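Long-range contact in glucose-6-phosphate dehydrogenase (Trypanosoma cruzi, PDB 5AQ1), which catalyses the NADP-dependent oxidation of glucose 6-phosphate to 6-phosphogluconolactone, the first step of the pentose phosphate pathway: residues A291-R303 with N453-A466. Sequence-based numbering, arbitrary orientation.
Sequences AEDIRDEKVQVLR and NSTNFVRVDELDAA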
loop_
_atom_site.group_PDB
_atom_site.type_symbol
_atom_site.label_atom_id
_atom_site.label_comp_id
_atom_site.label_asym_id
_atom_site.label_seq_id
_atom_site.Cartn_x
_atom_site.Cartn_y
_atom_site.Cartn_z
ATOM N N ALA B 291 3.744 9.501 -27.976
ATOM C CA ALA B 291 3.052 10.766 -27.739
ATOM C C ALA B 291 1.571 10.611 -27.398
ATOM O O ALA B 291 1.072 11.246 -26.467
ATOM C CB ALA B 291 3.209 11.668 -28.951
ATOM N N GLU B 292 0.874 9.775 -28.160
ATOM C CA GLU B 292 -0.566 9.615 -27.988
ATOM C C GLU B 292 -0.928 8.822 -26.738
ATOM O O GLU B 292 -1.986 9.055 -26.152
ATOM C CB GLU B 292 -1.207 8.994 -29.239
ATOM C CG GLU B 292 -1.989 9.980 -30.106
ATOM C CD GLU B 292 -1.310 11.331 -30.265
ATOM O OE1 GLU B 292 -0.313 11.416 -31.011
ATOM O OE2 GLU B 292 -1.772 12.307 -29.638
ATOM N N ASP B 293 -0.066 7.895 -26.327
ATOM C CA ASP B 293 -0.278 7.190 -25.065
ATOM C C ASP B 293 -0.178 8.148 -23.877
ATOM O O ASP B 293 -0.932 8.023 -22.913
ATOM C CB ASP B 293 0.709 6.029 -24.903
ATOM C CG ASP B 293 0.283 4.785 -25.663
ATOM O OD1 ASP B 293 -0.904 4.678 -26.023
ATOM O OD2 ASP B 293 1.131 3.897 -25.890
ATOM N N ILE B 294 0.745 9.105 -23.955
ATOM C CA ILE B 294 0.909 10.108 -22.899
ATOM C C ILE B 294 -0.250 11.111 -22.908
ATOM O O ILE B 294 -0.835 11.400 -21.867
ATOM C CB ILE B 294 2.261 10.839 -23.015
ATOM C CG1 ILE B 294 3.405 9.868 -22.690
ATOM C CG2 ILE B 294 2.314 12.029 -22.070
ATOM C CD1 ILE B 294 4.782 10.356 -23.089
ATOM N N ARG B 295 -0.591 11.620 -24.084
ATOM C CA ARG B 295 -1.684 12.581 -24.213
ATOM C C ARG B 295 -3.044 11.994 -23.845
ATOM O O ARG B 295 -3.890 12.694 -23.292
ATOM C CB ARG B 295 -1.742 13.130 -25.630
ATOM C CG ARG B 295 -0.800 14.295 -25.882
ATOM C CD ARG B 295 -0.503 14.401 -27.366
ATOM N NE ARG B 295 -0.815 15.715 -27.912
ATOM C CZ ARG B 295 -1.116 15.956 -29.189
ATOM N NH1 ARG B 295 -1.161 14.971 -30.086
ATOM N NH2 ARG B 295 -1.379 17.196 -29.574
ATOM N N ASP B 296 -3.255 10.718 -24.162
ATOM C CA ASP B 296 -4.466 10.013 -23.741
ATOM C C ASP B 296 -4.643 10.092 -22.226
ATOM O O ASP B 296 -5.730 10.400 -21.748
ATOM C CB ASP B 296 -4.433 8.540 -24.176
ATOM C CG ASP B 296 -4.844 8.334 -25.633
ATOM O OD1 ASP B 296 -5.009 9.322 -26.377
ATOM O OD2 ASP B 296 -4.998 7.163 -26.030
ATOM N N GLU B 297 -3.573 9.827 -21.478
ATOM C CA GLU B 297 -3.650 9.848 -20.015
ATOM C C GLU B 297 -3.918 11.244 -19.469
ATOM O O GLU B 297 -4.619 11.398 -18.469
ATOM C CB GLU B 297 -2.372 9.287 -19.379
ATOM C CG GLU B 297 -2.112 7.811 -19.646
ATOM C CD GLU B 297 -3.252 6.898 -19.227
ATOM O OE1 GLU B 297 -4.030 7.261 -18.317
ATOM O OE2 GLU B 297 -3.362 5.800 -19.805
ATOM N N LYS B 298 -3.353 12.256 -20.121
ATOM C CA LYS B 298 -3.576 13.641 -19.715
ATOM C C LYS B 298 -5.043 14.029 -19.911
ATOM O O LYS B 298 -5.638 14.659 -19.042
ATOM C CB LYS B 298 -2.657 14.587 -20.488
ATOM C CG LYS B 298 -1.182 14.398 -20.168
ATOM C CD LYS B 298 -0.280 15.135 -21.146
ATOM C CE LYS B 298 -0.243 16.624 -20.858
ATOM N NZ LYS B 298 0.521 17.372 -21.894
ATOM N N VAL B 299 -5.625 13.628 -21.038
ATOM C CA VAL B 299 -7.037 13.889 -21.302
ATOM C C VAL B 299 -7.914 13.135 -20.309
ATOM O O VAL B 299 -8.880 13.686 -19.784
ATOM C CB VAL B 299 -7.445 13.486 -22.738
ATOM C CG1 VAL B 299 -8.953 13.601 -22.927
ATOM C CG2 VAL B 299 -6.732 14.353 -23.762
ATOM N N GLN B 300 -7.570 11.873 -20.069
ATOM C CA GLN B 300 -8.336 10.996 -19.185
ATOM C C GLN B 300 -8.517 11.603 -17.798
ATOM O O GLN B 300 -9.629 11.645 -17.283
ATOM C CB GLN B 300 -7.636 9.638 -19.084
ATOM C CG GLN B 300 -8.312 8.606 -18.191
ATOM C CD GLN B 300 -9.725 8.283 -18.618
ATOM O OE1 GLN B 300 -10.052 8.372 -19.791
ATOM N NE2 GLN B 300 -10.569 7.907 -17.665
ATOM N N VAL B 301 -7.423 12.077 -17.207
ATOM C CA VAL B 301 -7.462 12.638 -15.857
ATOM C C VAL B 301 -8.146 14.007 -15.812
ATOM O O VAL B 301 -8.867 14.307 -14.858
ATOM C CB VAL B 301 -6.056 12.690 -15.191
ATOM C CG1 VAL B 301 -5.165 13.761 -15.809
ATOM C CG2 VAL B 301 -6.186 12.922 -13.693
ATOM N N LEU B 302 -7.938 14.831 -16.833
ATOM C CA LEU B 302 -8.582 16.144 -16.875
ATOM C C LEU B 302 -10.107 16.037 -16.940
ATOM O O LEU B 302 -10.811 16.868 -16.365
ATOM C CB LEU B 302 -8.061 16.988 -18.044
ATOM C CG LEU B 302 -6.666 17.613 -17.900
ATOM C CD1 LEU B 302 -6.396 18.517 -19.090
ATOM C CD2 LEU B 302 -6.503 18.394 -16.603
ATOM N N ARG B 303 -10.615 15.001 -17.605
ATOM C CA ARG B 303 -12.059 14.757 -17.656
ATOM C C ARG B 303 -12.636 14.289 -16.310
ATOM O O ARG B 303 -13.852 14.278 -16.127
ATOM C CB ARG B 303 -12.400 13.761 -18.772
ATOM C CG ARG B 303 -12.231 14.345 -20.167
ATOM C CD ARG B 303 -12.556 13.347 -21.270
ATOM N NE ARG B 303 -13.991 13.045 -21.362
ATOM C CZ ARG B 303 -14.573 11.881 -21.044
ATOM N NH1 ARG B 303 -13.868 10.843 -20.595
ATOM N NH2 ARG B 303 -15.891 11.750 -21.181
ATOM N N ASN B 453 7.236 14.949 -32.870
ATOM C CA ASN B 453 6.787 14.436 -31.586
ATOM C C ASN B 453 5.763 15.379 -30.958
ATOM O O ASN B 453 6.100 16.488 -30.540
ATOM C CB ASN B 453 7.983 14.255 -30.649
ATOM C CG ASN B 453 7.594 13.709 -29.288
ATOM O OD1 ASN B 453 6.432 13.395 -29.035
ATOM N ND2 ASN B 453 8.573 13.595 -28.401
ATOM N N SER B 454 4.518 14.916 -30.872
ATOM C CA SER B 454 3.409 15.731 -30.365
ATOM C C SER B 454 3.217 15.680 -28.849
ATOM O O SER B 454 2.278 16.280 -28.336
ATOM C CB SER B 454 2.106 15.308 -31.043
ATOM O OG SER B 454 2.182 15.501 -32.439
ATOM N N THR B 455 4.096 14.977 -28.137
ATOM C CA THR B 455 3.943 14.762 -26.693
ATOM C C THR B 455 3.619 16.042 -25.925
ATOM O O THR B 455 2.670 16.075 -25.138
ATOM C CB THR B 455 5.216 14.133 -26.086
ATOM O OG1 THR B 455 5.461 12.862 -26.698
ATOM C CG2 THR B 455 5.077 13.944 -24.582
ATOM N N ASN B 456 4.400 17.090 -26.171
ATOM C CA ASN B 456 4.308 18.337 -25.404
ATOM C C ASN B 456 3.543 19.439 -26.129
ATOM O O ASN B 456 3.938 20.605 -26.097
ATOM C CB ASN B 456 5.715 18.811 -25.032
ATOM C CG ASN B 456 6.413 17.858 -24.082
ATOM O OD1 ASN B 456 5.819 17.403 -23.107
ATOM N ND2 ASN B 456 7.677 17.554 -24.356
ATOM N N PHE B 457 2.445 19.056 -26.775
ATOM C CA PHE B 457 1.584 19.989 -27.484
ATOM C C PHE B 457 0.138 19.656 -27.166
ATOM O O PHE B 457 -0.215 18.487 -27.038
ATOM C CB PHE B 457 1.839 19.914 -28.988
ATOM C CG PHE B 457 3.207 20.375 -29.387
ATOM C CD1 PHE B 457 4.271 19.487 -29.433
ATOM C CD2 PHE B 457 3.438 21.708 -29.695
ATOM C CE1 PHE B 457 5.535 19.915 -29.790
ATOM C CE2 PHE B 457 4.701 22.143 -30.056
ATOM C CZ PHE B 457 5.750 21.246 -30.103
ATOM N N VAL B 458 -0.697 20.687 -27.068
ATOM C CA VAL B 458 -2.053 20.528 -26.557
ATOM C C VAL B 458 -2.964 19.948 -27.631
ATOM O O VAL B 458 -3.193 20.570 -28.667
ATOM C CB VAL B 458 -2.632 21.864 -26.048
ATOM C CG1 VAL B 458 -3.961 21.636 -25.340
ATOM C CG2 VAL B 458 -1.646 22.551 -25.110
ATOM N N ARG B 459 -3.486 18.749 -27.375
ATOM C CA ARG B 459 -4.370 18.075 -28.324
ATOM C C ARG B 459 -5.763 18.703 -28.266
ATOM O O ARG B 459 -6.118 19.347 -27.281
ATOM C CB ARG B 459 -4.427 16.575 -28.035
ATOM C CG ARG B 459 -4.758 15.728 -29.254
ATOM C CD ARG B 459 -4.473 14.255 -29.010
ATOM N NE ARG B 459 -5.395 13.663 -28.044
ATOM C CZ ARG B 459 -5.264 12.446 -27.519
ATOM N NH1 ARG B 459 -4.234 11.669 -27.846
ATOM N NH2 ARG B 459 -6.164 12.004 -26.651
ATOM N N VAL B 460 -6.538 18.530 -29.333
ATOM C CA VAL B 460 -7.846 19.178 -29.447
ATOM C C VAL B 460 -8.781 18.817 -28.287
ATOM O O VAL B 460 -9.461 19.686 -27.745
ATOM C CB VAL B 460 -8.516 18.896 -30.821
ATOM C CG1 VAL B 460 -8.835 17.417 -31.013
ATOM C CG2 VAL B 460 -9.774 19.741 -30.993
ATOM N N ASP B 461 -8.797 17.541 -27.906
ATOM C CA ASP B 461 -9.656 17.064 -26.816
ATOM C C ASP B 461 -9.086 17.427 -25.442
ATOM O O ASP B 461 -9.837 17.663 -24.497
ATOM C CB ASP B 461 -9.919 15.550 -26.934
ATOM C CG ASP B 461 -8.642 14.711 -26.894
ATOM O OD1 ASP B 461 -7.552 15.225 -27.241
ATOM O OD2 ASP B 461 -8.734 13.519 -26.524
ATOM N N GLU B 462 -7.761 17.470 -25.346
ATOM C CA GLU B 462 -7.054 17.957 -24.154
ATOM C C GLU B 462 -7.438 19.401 -23.836
ATOM O O GLU B 462 -7.672 19.755 -22.683
ATOM C CB GLU B 462 -5.546 17.850 -24.397
ATOM C CG GLU B 462 -4.645 18.157 -23.216
ATOM C CD GLU B 462 -3.170 17.955 -23.551
ATOM O OE1 GLU B 462 -2.866 17.421 -24.639
ATOM O OE2 GLU B 462 -2.307 18.326 -22.723
ATOM N N LEU B 463 -7.508 20.225 -24.875
ATOM C CA LEU B 463 -7.901 21.625 -24.747
ATOM C C LEU B 463 -9.343 21.774 -24.243
ATOM O O LEU B 463 -9.609 22.565 -23.338
ATOM C CB LEU B 463 -7.756 22.317 -26.101
ATOM C CG LEU B 463 -7.881 23.839 -26.155
ATOM C CD1 LEU B 463 -6.714 24.556 -25.484
ATOM C CD2 LEU B 463 -7.993 24.228 -27.616
ATOM N N ASP B 464 -10.256 21.012 -24.847
ATOM C CA ASP B 464 -11.670 20.981 -24.451
ATOM C C ASP B 464 -11.860 20.597 -22.978
ATOM O O ASP B 464 -12.674 21.196 -22.279
ATOM C CB ASP B 464 -12.447 19.995 -25.337
ATOM C CG ASP B 464 -13.919 19.881 -24.947
ATOM O OD1 ASP B 464 -14.687 20.821 -25.225
ATOM O OD2 ASP B 464 -14.314 18.850 -24.367
ATOM N N ALA B 465 -11.119 19.590 -22.522
ATOM C CA ALA B 465 -11.199 19.136 -21.135
ATOM C C ALA B 465 -10.792 20.238 -20.158
ATOM O O ALA B 465 -11.397 20.387 -19.092
ATOM C CB ALA B 465 -10.333 17.904 -20.933
ATOM N N ALA B 466 -9.779 21.017 -20.535
ATOM C CA ALA B 466 -9.307 22.121 -19.702
ATOM C C ALA B 466 -10.351 23.231 -19.585
ATOM O O ALA B 466 -10.597 23.731 -18.490
ATOM C CB ALA B 466 -8.000 22.676 -20.241
HETATM O O HOH W 1 3.236 16.343 -22.273
HETATM O O HOH W 2 -0.006 17.134 -24.432
HETATM O O HOH W 3 -12.727 18.268 -17.842
#
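R459, at the N-cap position of helix 460-479, turns the edge of its guanidinium to three carboxylates. NH1 and NH2 converge on a single oxygen, OD1 of D296 (2.9 Å each), which lies near the guanidinium plane. NH1 also donates to E292 OE2 (3.1 Å, 165° at the hydrogen), while NE and NH2 pair side-on with D461, one nitrogen to each oxygen. E292 OE2 is shared: its anti lone pair faces R459, its syn lone pair R295 NH1. The two arginines therefore belong to one salt-bridge network, which probably offsets the closeness of their charges.

R295 donates to F457 O in the loop leading into helix 460-479. A bend at chi3 (124°) brings NE into the better-aligned bond (3.0 Å), while NH2 approaches from above the carbonyl plane. S454 O, not hydrogen-bonded to R295, and R459 CB flank opposite guanidinium faces near the rim. Further along, K298 NZ meets E462 OE2 at 3.1 Å, and both ends also bond to Q276; E462 OE1 accepts a nearly straight bond from the N-cap backbone N of R459.

Outward, V299 CG2 packs on E462 CA (3.6 Å), and L302 CB meets A465 CB at 3.8 Å. At the other end A291 lies against T455, whose backbone N closes an Asx turn on N453 OD1; OG1 donates to the same oxygen.

The contact joins two C-terminal-domain helices: the N-to-C directions of 291-302 and 460-466 differ by 20°, their axes approaching to 9.1 Å. Helix 264-282 touches K298 and L302, backbone hydrogen bonds link V458 to R208 of strand 206-208, and R287 of a second subunit salt-bridges D296 OD2. V458's side chain lies about 11 Å from bound glucose 6-phosphate.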